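Local coordinates for protein proabylysin (Pyrococcus abyssi, PDB 4JIU) that binds a zinc ion and is the zymogen of a small soluble metallopeptidase, probably of the minigluzincin type, that hydrolyses peptide bonds once activated, at residues Val19-Ile30 against Gly38-Leu47. The protein carries 1 engineered substitution. Numbering follows the deposited sequence.
Sequences VKVRIRPLKMSI and GTITLDPAVL
K20 and R22 each pair through both backbone N and O with the segment 38-42, giving the ladder of two parallel strands: K20 N to G38 O, I40 N to K20 O (2.8 Å), R22 N to I40 O and L42 N to R22 O, with R24 N to L42 O closing the series.

Where the strands end, D43 takes over the hydrogen bonding. Its CG stands anti to the backbone N (chi1 -174°), and OD2 receives L26 N at 3.0 Å on its anti lone pair, while OD1 accepts A45 N, an Asx turn opening the 3-10 segment. D43 N in turn gives a nearly straight bond to I30 O, reaching it from above the carbonyl plane. OD2 also forms a salt bridge with R102, so the buried carboxylate is held from several directions.

Apolar contacts gather on the face of V21, I23, I40 and L42. V21 CG1 meets L42 CD1 at 3.7 Å, I23 CD1 touches the same methyl at 3.9 Å, and I23 CG2 rests on P44. I40 and L42 continue onto helix 51-67, which carries the zinc ligands H60 and H64.

On the opposite face, water 1 bridges R22 NH2 and T41 OG1, lying in the guanidinium plane, and T41 CG2 packs against R24 CB at 3.8 Å.

Strand 39-42 is the centre of a mixed three-stranded sheet, with strand 31-34 antiparallel along its other edge, backed by the HExxH helix of this minigluzincin, in which H60, H64, H72 and V105 bind the zinc.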
ATOM      1  N   VAL A  19      -9.934  -5.256  -6.527  1.00 12.20           N
ATOM      2  CA  VAL A  19      -8.469  -5.417  -6.430  1.00 11.69           C
ATOM      3  C   VAL A  19      -8.201  -6.703  -5.674  1.00 11.85           C
ATOM      4  O   VAL A  19      -8.777  -6.942  -4.606  1.00 13.49           O
ATOM      5  CB  VAL A  19      -7.892  -4.168  -5.716  1.00 12.27           C
ATOM      6  CG1 VAL A  19      -6.415  -4.411  -5.448  1.00 15.70           C
ATOM      7  CG2 VAL A  19      -8.143  -2.938  -6.541  1.00 14.09           C
ATOM      8  N   LYS A  20      -7.317  -7.505  -6.201  1.00 11.75           N
ATOM      9  CA  LYS A  20      -6.936  -8.770  -5.619  1.00 12.64           C
ATOM     10  C   LYS A  20      -5.569  -8.660  -4.965  1.00 12.66           C
ATOM     11  O   LYS A  20      -4.649  -8.140  -5.584  1.00 15.02           O
ATOM     12  CB  LYS A  20      -6.912  -9.879  -6.683  1.00 13.91           C
ATOM     13  CG  LYS A  20      -8.131  -9.980  -7.527  1.00 16.21           C
ATOM     14  CD  LYS A  20      -9.408 -10.246  -6.756  1.00 19.14           C
ATOM     15  CE  LYS A  20     -10.619 -10.252  -7.724  1.00 23.71           C
ATOM     16  NZ  LYS A  20     -11.872 -10.479  -6.971  1.00 36.99           N
ATOM     17  N   VAL A  21      -5.454  -9.212  -3.791  1.00 13.20           N
ATOM     18  CA  VAL A  21      -4.184  -9.263  -3.078  1.00 13.37           C
ATOM     19  C   VAL A  21      -3.539 -10.640  -3.260  1.00 14.74           C
ATOM     20  O   VAL A  21      -4.196 -11.679  -3.067  1.00 19.66           O
ATOM     21  CB  VAL A  21      -4.332  -8.913  -1.586  1.00 17.18           C
ATOM     22  CG1 VAL A  21      -2.986  -9.052  -0.888  1.00 20.76           C
ATOM     23  CG2 VAL A  21      -4.817  -7.493  -1.397  1.00 19.84           C
ATOM     24  N   ARG A  22      -2.300 -10.672  -3.652  1.00 12.53           N
ATOM     25  CA  ARG A  22      -1.505 -11.868  -3.794  1.00 15.49           C
ATOM     26  C   ARG A  22      -0.314 -11.778  -2.900  1.00 17.02           C
ATOM     27  O   ARG A  22       0.282 -10.724  -2.742  1.00 16.96           O
ATOM     28  CB  ARG A  22      -0.990 -12.023  -5.236  1.00 22.23           C
ATOM     29  CG  ARG A  22      -2.073 -12.707  -6.030  1.00 29.21           C
ATOM     30  CD  ARG A  22      -2.872 -11.633  -6.763  1.00 29.94           C
ATOM     31  NE  ARG A  22      -3.565 -12.486  -7.721  1.00 34.36           N
ATOM     32  CZ  ARG A  22      -2.875 -13.008  -8.763  1.00 33.38           C
ATOM     33  NH1 ARG A  22      -3.536 -13.791  -9.583  1.00 24.15           N
ATOM     34  NH2 ARG A  22      -1.583 -12.736  -8.983  1.00 35.12           N
ATOM     35  N   ILE A  23       0.036 -12.886  -2.281  1.00 14.88           N
ATOM     36  CA  ILE A  23       1.234 -12.948  -1.460  1.00 15.67           C
ATOM     37  C   ILE A  23       2.276 -13.729  -2.219  1.00 15.16           C
ATOM     38  O   ILE A  23       2.018 -14.902  -2.553  1.00 19.55           O
ATOM     39  CB  ILE A  23       0.883 -13.586  -0.120  1.00 17.93           C
ATOM     40  CG1 ILE A  23      -0.381 -13.030   0.513  1.00 17.53           C
ATOM     41  CG2 ILE A  23       2.112 -13.506   0.789  1.00 20.15           C
ATOM     42  CD1 ILE A  23      -0.293 -11.557   0.776  1.00 17.32           C
ATOM     43  N   ARG A  24       3.432 -13.157  -2.502  1.00 13.18           N
ATOM     44  CA  ARG A  24       4.470 -13.794  -3.286  1.00 13.67           C
ATOM     45  C   ARG A  24       5.805 -13.285  -2.800  1.00 13.03           C
ATOM     46  O   ARG A  24       5.898 -12.094  -2.500  1.00 14.07           O
ATOM     47  CB  ARG A  24       4.389 -13.413  -4.781  1.00 16.42           C
ATOM     48  CG  ARG A  24       3.117 -13.800  -5.459  1.00 19.66           C
ATOM     49  CD  ARG A  24       3.099 -15.240  -5.889  1.00 20.59           C
ATOM     50  NE  ARG A  24       1.952 -15.507  -6.750  1.00 25.46           N
ATOM     51  CZ  ARG A  24       0.684 -15.640  -6.387  1.00 27.94           C
ATOM     52  NH1 ARG A  24       0.441 -15.535  -5.094  1.00 26.09           N
ATOM     53  NH2 ARG A  24      -0.279 -15.880  -7.292  1.00 26.51           N
ATOM     54  N   PRO A  25       6.835 -14.117  -2.771  1.00 12.58           N
ATOM     55  CA  PRO A  25       8.142 -13.613  -2.403  1.00 13.47           C
ATOM     56  C   PRO A  25       8.676 -12.701  -3.498  1.00 15.15           C
ATOM     57  O   PRO A  25       8.767 -13.054  -4.658  1.00 20.49           O
ATOM     58  CB  PRO A  25       8.956 -14.889  -2.275  1.00 15.00           C
ATOM     59  CG  PRO A  25       8.283 -15.910  -3.171  1.00 16.56           C
ATOM     60  CD  PRO A  25       6.817 -15.566  -3.086  1.00 13.71           C
ATOM     61  N   LEU A  26       9.063 -11.510  -3.085  1.00 15.94           N
ATOM     62  CA  LEU A  26       9.587 -10.496  -3.973  1.00 19.95           C
ATOM     63  C   LEU A  26      11.046 -10.226  -3.600  1.00 23.30           C
ATOM     64  O   LEU A  26      11.393 -10.234  -2.428  1.00 29.47           O
ATOM     65  CB  LEU A  26       8.812  -9.171  -3.845  1.00 17.60           C
ATOM     66  CG  LEU A  26       7.314  -9.233  -4.120  1.00 14.86           C
ATOM     67  CD1 LEU A  26       6.682  -7.890  -3.780  1.00 17.28           C
ATOM     68  CD2 LEU A  26       7.088  -9.623  -5.558  1.00 21.00           C
ATOM     69  N   LYS A  27      11.880  -9.964  -4.576  1.00 30.24           N
ATOM     70  CA  LYS A  27      13.294  -9.739  -4.324  1.00 31.00           C
ATOM     71  C   LYS A  27      13.537  -8.279  -3.958  1.00 27.13           C
ATOM     72  O   LYS A  27      14.105  -7.893  -2.951  1.00 38.79           O
ATOM     73  CB  LYS A  27      14.064 -10.138  -5.583  1.00 39.20           C
ATOM     74  CG  LYS A  27      15.563  -9.866  -5.470  1.00 44.61           C
ATOM     75  CD  LYS A  27      16.303 -10.432  -6.662  1.00 53.50           C
ATOM     76  CE  LYS A  27      17.461  -9.546  -7.083  1.00 57.34           C
ATOM     77  NZ  LYS A  27      17.618  -9.522  -8.568  1.00 72.79           N
ATOM     78  N   MET A  28      13.028  -7.452  -4.849  1.00 26.42           N
ATOM     79  CA  MET A  28      13.470  -6.065  -4.939  1.00 26.24           C
ATOM     80  C   MET A  28      12.611  -5.107  -4.159  1.00 23.30           C
ATOM     81  O   MET A  28      13.040  -3.972  -3.987  1.00 30.74           O
ATOM     82  CB  MET A  28      13.457  -5.661  -6.392  1.00 27.93           C
ATOM     83  CG  MET A  28      14.511  -6.395  -7.185  1.00 29.79           C
ATOM     84  SD  MET A  28      16.176  -6.284  -6.539  1.00 36.35           S
ATOM     85  CE  MET A  28      16.577  -4.561  -6.751  1.00 64.62           C
ATOM     86  N   SER A  29      11.439  -5.545  -3.683  1.00 21.96           N
ATOM     87  CA  SER A  29      10.535  -4.740  -2.904  1.00 18.89           C
ATOM     88  C   SER A  29       9.732  -5.614  -1.954  1.00 16.34           C
ATOM     89  O   SER A  29       9.878  -6.841  -1.946  1.00 19.94           O
ATOM     90  CB  SER A  29       9.577  -3.968  -3.848  1.00 18.83           C
ATOM     91  OG  SER A  29       8.534  -4.755  -4.332  1.00 18.63           O
ATOM     92  N   ILE A  30       8.857  -4.953  -1.220  1.00 14.14           N
ATOM     93  CA  ILE A  30       7.909  -5.708  -0.420  1.00 13.22           C
ATOM     94  C   ILE A  30       6.472  -5.602  -0.915  1.00 10.87           C
ATOM     95  O   ILE A  30       5.625  -6.288  -0.374  1.00 12.33           O
ATOM     96  CB  ILE A  30       7.939  -5.239   1.047  1.00 15.96           C
ATOM     97  CG1 ILE A  30       7.472  -3.760   1.135  1.00 19.40           C
ATOM     98  CG2 ILE A  30       9.314  -5.535   1.592  1.00 27.43           C
ATOM     99  CD1 ILE A  30       7.656  -3.245   2.543  1.00 25.10           C
ATOM    100  N   GLY A  38      -5.267  -5.089 -11.841  1.00 11.61           N
ATOM    101  CA  GLY A  38      -5.927  -4.715 -10.614  1.00 11.56           C
ATOM    102  C   GLY A  38      -5.535  -5.633  -9.458  1.00 10.76           C
ATOM    103  O   GLY A  38      -6.395  -6.214  -8.789  1.00 12.79           O
ATOM    104  N   THR A  39      -4.229  -5.734  -9.219  1.00 10.64           N
ATOM    105  CA  THR A  39      -3.720  -6.578  -8.149  1.00 10.26           C
ATOM    106  C   THR A  39      -2.704  -5.789  -7.318  1.00  9.29           C
ATOM    107  O   THR A  39      -2.058  -4.860  -7.795  1.00 10.50           O
ATOM    108  CB  THR A  39      -3.051  -7.861  -8.655  1.00 10.93           C
ATOM    109  OG1 THR A  39      -1.884  -7.511  -9.451  1.00 12.09           O
ATOM    110  CG2 THR A  39      -4.017  -8.698  -9.493  1.00 12.84           C
ATOM    111  N   ILE A  40      -2.598  -6.230  -6.087  1.00  9.20           N
ATOM    112  CA  ILE A  40      -1.540  -5.809  -5.165  1.00  9.15           C
ATOM    113  C   ILE A  40      -0.796  -7.075  -4.753  1.00  9.95           C
ATOM    114  O   ILE A  40      -1.445  -7.994  -4.250  1.00 11.79           O
ATOM    115  CB  ILE A  40      -2.078  -5.074  -3.944  1.00 10.00           C
ATOM    116  CG1 ILE A  40      -2.878  -3.820  -4.299  1.00 10.36           C
ATOM    117  CG2 ILE A  40      -0.912  -4.828  -2.983  1.00 11.35           C
ATOM    118  CD1 ILE A  40      -3.645  -3.191  -3.171  1.00 11.93           C
ATOM    119  N   THR A  41       0.497  -7.138  -4.994  1.00 10.28           N
ATOM    120  CA  THR A  41       1.312  -8.268  -4.553  1.00 10.87           C
ATOM    121  C   THR A  41       2.167  -7.831  -3.398  1.00 11.26           C
ATOM    122  O   THR A  41       2.834  -6.793  -3.449  1.00 12.20           O
ATOM    123  CB  THR A  41       2.158  -8.750  -5.736  1.00 12.42           C
ATOM    124  OG1 THR A  41       1.306  -9.157  -6.818  1.00 13.85           O
ATOM    125  CG2 THR A  41       2.980  -9.959  -5.319  1.00 15.16           C
ATOM    126  N   LEU A  42       2.143  -8.632  -2.318  1.00 11.94           N
ATOM    127  CA  LEU A  42       2.826  -8.355  -1.093  1.00 11.38           C
ATOM    128  C   LEU A  42       3.817  -9.484  -0.827  1.00 11.50           C
ATOM    129  O   LEU A  42       3.448 -10.661  -0.941  1.00 12.31           O
ATOM    130  CB  LEU A  42       1.875  -8.346   0.109  1.00 13.01           C
ATOM    131  CG  LEU A  42       0.655  -7.395  -0.014  1.00 12.30           C
ATOM    132  CD1 LEU A  42      -0.264  -7.669   1.159  1.00 15.24           C
ATOM    133  CD2 LEU A  42       1.116  -5.964  -0.132  1.00 12.76           C
ATOM    134  N   ASP A  43       4.985  -9.136  -0.385  1.00 11.78           N
ATOM    135  CA  ASP A  43       5.946 -10.126   0.131  1.00 12.35           C
ATOM    136  C   ASP A  43       5.421 -10.689   1.439  1.00 12.47           C
ATOM    137  O   ASP A  43       4.794  -9.955   2.194  1.00 13.61           O
ATOM    138  CB  ASP A  43       7.291  -9.470   0.340  1.00 13.80           C
ATOM    139  CG  ASP A  43       8.350 -10.457   0.737  1.00 15.52           C
ATOM    140  OD1 ASP A  43       8.495 -10.699   1.956  1.00 17.45           O
ATOM    141  OD2 ASP A  43       9.020 -11.014  -0.159  1.00 15.92           O
ATOM    142  N   PRO A  44       5.618 -11.986   1.732  1.00 13.20           N
ATOM    143  CA  PRO A  44       5.102 -12.529   2.968  1.00 14.37           C
ATOM    144  C   PRO A  44       5.536 -11.786   4.222  1.00 16.20           C
ATOM    145  O   PRO A  44       4.799 -11.825   5.239  1.00 17.69           O
ATOM    146  CB  PRO A  44       5.659 -13.964   2.979  1.00 17.37           C
ATOM    147  CG  PRO A  44       5.987 -14.284   1.576  1.00 17.91           C
ATOM    148  CD  PRO A  44       6.230 -12.983   0.871  1.00 13.77           C
ATOM    149  N   ALA A  45       6.673 -11.102   4.194  1.00 16.39           N
ATOM    150  CA  ALA A  45       7.065 -10.351   5.388  1.00 20.24           C
ATOM    151  C   ALA A  45       6.064  -9.275   5.785  1.00 17.21           C
ATOM    152  O   ALA A  45       5.967  -8.887   6.964  1.00 19.84           O
ATOM    153  CB  ALA A  45       8.424  -9.745   5.100  1.00 26.00           C
ATOM    154  N   VAL A  46       5.326  -8.757   4.842  1.00 14.87           N
ATOM    155  CA  VAL A  46       4.328  -7.740   5.177  1.00 15.49           C
ATOM    156  C   VAL A  46       3.342  -8.258   6.205  1.00 18.82           C
ATOM    157  O   VAL A  46       2.826  -7.477   6.979  1.00 18.85           O
ATOM    158  CB  VAL A  46       3.615  -7.300   3.885  1.00 15.53           C
ATOM    159  CG1 VAL A  46       2.424  -6.370   4.114  1.00 16.36           C
ATOM    160  CG2 VAL A  46       4.620  -6.610   2.987  1.00 15.06           C
ATOM    161  N   LEU A  47       3.013  -9.553   6.192  1.00 20.49           N
ATOM    162  CA  LEU A  47       1.910 -10.099   6.999  1.00 18.58           C
ATOM    163  C   LEU A  47       2.254 -10.128   8.464  1.00 19.33           C
ATOM    164  O   LEU A  47       1.392 -10.355   9.318  1.00 21.16           O
ATOM    165  CB  LEU A  47       1.474 -11.493   6.489  1.00 22.51           C
ATOM    166  CG  LEU A  47       0.917 -11.558   5.062  1.00 23.35           C
ATOM    167  CD1 LEU A  47       0.612 -13.009   4.710  1.00 31.34           C
ATOM    168  CD2 LEU A  47      -0.305 -10.670   4.839  1.00 32.75           C
TER
HETATM  169  O   HOH W   1       0.898 -11.291  -8.344  1.00 30.33           O